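Local coordinates for pyrroline-5-carboxylate reductase catalytic N-terminal domain-containing protein (Sinorhizobium meliloti, PDB 4HUJ) that is of unknown function but is probably an oxidoreductase that binds an NAD(P)-type dinucleotide, at residues N114-F118 with P119-P123. Sequence-based numbering, arbitrary orientation.
Sequences NAIDF and PAFKP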
ATOM      1  N   ASN A 114       8.813   2.836   3.023  1.00 10.26           N
ATOM      2  CA  ASN A 114       9.660   3.969   3.385  1.00 10.13           C
ATOM      3  C   ASN A 114      11.122   3.559   3.297  1.00 10.38           C
ATOM      4  O   ASN A 114      11.499   2.509   3.825  1.00 10.55           O
ATOM      5  CB  ASN A 114       9.342   4.437   4.800  1.00  9.83           C
ATOM      6  CG  ASN A 114       7.942   5.000   4.922  1.00 10.45           C
ATOM      7  OD1 ASN A 114       7.122   4.500   5.705  1.00 13.07           O
ATOM      8  ND2 ASN A 114       7.652   6.024   4.138  1.00  6.17           N
ATOM      9  N   ALA A 115      11.934   4.375   2.625  1.00 10.69           N
ATOM     10  CA  ALA A 115      13.354   4.081   2.476  1.00 11.17           C
ATOM     11  C   ALA A 115      14.097   4.608   3.694  1.00 11.03           C
ATOM     12  O   ALA A 115      14.359   5.806   3.812  1.00 11.62           O
ATOM     13  CB  ALA A 115      13.902   4.679   1.184  1.00 11.06           C
ATOM     14  N   ILE A 116      14.397   3.695   4.615  1.00 11.09           N
ATOM     15  CA  ILE A 116      14.952   4.031   5.926  1.00 10.96           C
ATOM     16  C   ILE A 116      16.252   3.259   6.110  1.00 11.69           C
ATOM     17  O   ILE A 116      16.319   2.078   5.768  1.00 11.78           O
ATOM     18  CB  ILE A 116      13.978   3.620   7.056  1.00 10.87           C
ATOM     19  CG1 ILE A 116      12.585   4.231   6.840  1.00 10.30           C
ATOM     20  CG2 ILE A 116      14.530   4.030   8.431  1.00  9.94           C
ATOM     21  CD1 ILE A 116      11.504   3.623   7.734  1.00 11.87           C
ATOM     22  N   ASP A 117      17.276   3.916   6.658  1.00 12.03           N
ATOM     23  CA  ASP A 117      18.558   3.253   6.918  1.00 13.06           C
ATOM     24  C   ASP A 117      18.619   2.641   8.309  1.00 13.40           C
ATOM     25  O   ASP A 117      18.100   3.209   9.263  1.00 13.32           O
ATOM     26  CB  ASP A 117      19.721   4.234   6.760  1.00 13.41           C
ATOM     27  CG  ASP A 117      20.046   4.534   5.311  1.00 14.36           C
ATOM     28  OD1 ASP A 117      19.438   3.915   4.411  1.00 15.13           O
ATOM     29  OD2 ASP A 117      20.921   5.395   5.073  1.00 14.58           O
ATOM     30  N   PHE A 118      19.280   1.487   8.394  1.00 13.97           N
ATOM     31  CA  PHE A 118      19.532   0.758   9.635  1.00 14.63           C
ATOM     32  C   PHE A 118      21.013   0.929   9.958  1.00 14.74           C
ATOM     33  O   PHE A 118      21.842   0.832   9.050  1.00 14.95           O
ATOM     34  CB  PHE A 118      19.222  -0.721   9.387  1.00 14.78           C
ATOM     35  CG  PHE A 118      19.351  -1.605  10.601  1.00 15.94           C
ATOM     36  CD1 PHE A 118      20.594  -2.098  10.995  1.00 16.45           C
ATOM     37  CD2 PHE A 118      18.222  -1.978  11.324  1.00 15.96           C
ATOM     38  CE1 PHE A 118      20.714  -2.922  12.113  1.00 17.86           C
ATOM     39  CE2 PHE A 118      18.329  -2.817  12.443  1.00 16.91           C
ATOM     40  CZ  PHE A 118      19.578  -3.290  12.832  1.00 16.43           C
ATOM     41  N   PRO A 119      21.364   1.125  11.246  1.00 14.85           N
ATOM     42  CA  PRO A 119      20.521   1.081  12.449  1.00 15.30           C
ATOM     43  C   PRO A 119      20.050   2.425  13.012  1.00 15.61           C
ATOM     44  O   PRO A 119      19.378   2.446  14.046  1.00 15.95           O
ATOM     45  CB  PRO A 119      21.446   0.403  13.463  1.00 15.25           C
ATOM     46  CG  PRO A 119      22.800   0.974  13.105  1.00 15.50           C
ATOM     47  CD  PRO A 119      22.801   1.141  11.601  1.00 15.61           C
ATOM     48  N   ALA A 120      20.383   3.528  12.349  1.00 15.91           N
ATOM     49  CA  ALA A 120      20.067   4.854  12.887  1.00 16.33           C
ATOM     50  C   ALA A 120      18.636   5.313  12.597  1.00 16.31           C
ATOM     51  O   ALA A 120      18.133   6.227  13.254  1.00 16.36           O
ATOM     52  CB  ALA A 120      21.074   5.892  12.401  1.00 16.85           C
ATOM     53  N   PHE A 121      17.992   4.676  11.617  1.00 16.03           N
ATOM     54  CA  PHE A 121      16.597   4.958  11.249  1.00 16.10           C
ATOM     55  C   PHE A 121      16.380   6.367  10.706  1.00 16.06           C
ATOM     56  O   PHE A 121      15.337   6.994  10.930  1.00 16.50           O
ATOM     57  CB  PHE A 121      15.637   4.617  12.396  1.00 16.35           C
ATOM     58  CG  PHE A 121      15.825   3.228  12.937  1.00 17.40           C
ATOM     59  CD1 PHE A 121      15.798   2.127  12.082  1.00 18.36           C
ATOM     60  CD2 PHE A 121      16.038   3.016  14.297  1.00 19.28           C
ATOM     61  CE1 PHE A 121      15.982   0.828  12.575  1.00 19.86           C
ATOM     62  CE2 PHE A 121      16.217   1.723  14.800  1.00 19.37           C
ATOM     63  CZ  PHE A 121      16.189   0.629  13.939  1.00 19.92           C
ATOM     64  N   LYS A 122      17.380   6.848   9.978  1.00 16.01           N
ATOM     65  CA  LYS A 122      17.288   8.119   9.280  1.00 16.16           C
ATOM     66  C   LYS A 122      16.828   7.866   7.849  1.00 15.39           C
ATOM     67  O   LYS A 122      16.954   6.744   7.343  1.00 14.65           O
ATOM     68  CB  LYS A 122      18.646   8.842   9.292  1.00 16.83           C
ATOM     69  CG  LYS A 122      19.190   9.151  10.694  1.00 19.87           C
ATOM     70  CD  LYS A 122      18.300  10.123  11.455  1.00 24.40           C
ATOM     71  CE  LYS A 122      18.643  10.152  12.941  1.00 26.50           C
ATOM     72  NZ  LYS A 122      17.719  11.062  13.689  1.00 27.83           N
ATOM     73  N   PRO A 123      16.292   8.907   7.185  1.00 14.65           N
ATOM     74  CA  PRO A 123      15.918   8.773   5.783  1.00 14.31           C
ATOM     75  C   PRO A 123      17.130   8.413   4.948  1.00 13.99           C
ATOM     76  O   PRO A 123      18.221   8.970   5.145  1.00 13.56           O
ATOM     77  CB  PRO A 123      15.431  10.174   5.413  1.00 14.11           C
ATOM     78  CG  PRO A 123      15.038  10.786   6.706  1.00 14.70           C
ATOM     79  CD  PRO A 123      16.034  10.272   7.682  1.00 15.05           C
TER
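Phe118 lays its ring over Pro119, the residue it joins through a cis peptide bond, and the chain reverses at this pair. With CG anti to the backbone N (chi1 -176°), the ring stands beside its own carbonyl carbon and therefore beside the proline that follows. CB of Phe118 starts 3.4 Å from Pro119 N. From there CG settles over Pro119 CA, and the CD1 side of the ring runs on above the pyrrolidine, with Phe118 CD1 3.6 Å from Pro119 CB. CE1 meets that same CB, while CZ at the tip barely reaches it. Pro119 CB thus sits over one face of the Phe118 ring, displaced toward its rim, a CH-pi contact with Pro119 CB 3.9 Å from the centroid. The other ortho carbon, Phe118 CD2, faces Phe121 CE1 at 3.8 Å; the two phenyl groups project the same way, side by side, but their planes stand at 84°, so they do not lie flat on one another. Ile116 CG2 lies at the edge of the Phe121 ring, near its plane, and comes within 3.6 Å of Phe121 CA.

Backbone bonds close the turn. Asp117 N gives a straight bond to Lys122 O (2.9 Å, 180°), whereas Phe121 N reaches Asp117 O only by a bent, weak one. Phe121 takes a left-handed backbone conformation, which probably helps bring the returning arm back alongside Ile116, where a single beta bridge links it to Pro123. The Asp117 carboxylate turns to Arg124 for a salt bridge, and Arg124 also hydrogen-bonds Ile116 O through NH2, tying the two arms together. This Asp117-Ala120 reversal, with its cis proline third, resembles a type VI turn; it lies at the protein surface in the loop between strand 108-111 and helix 131-138.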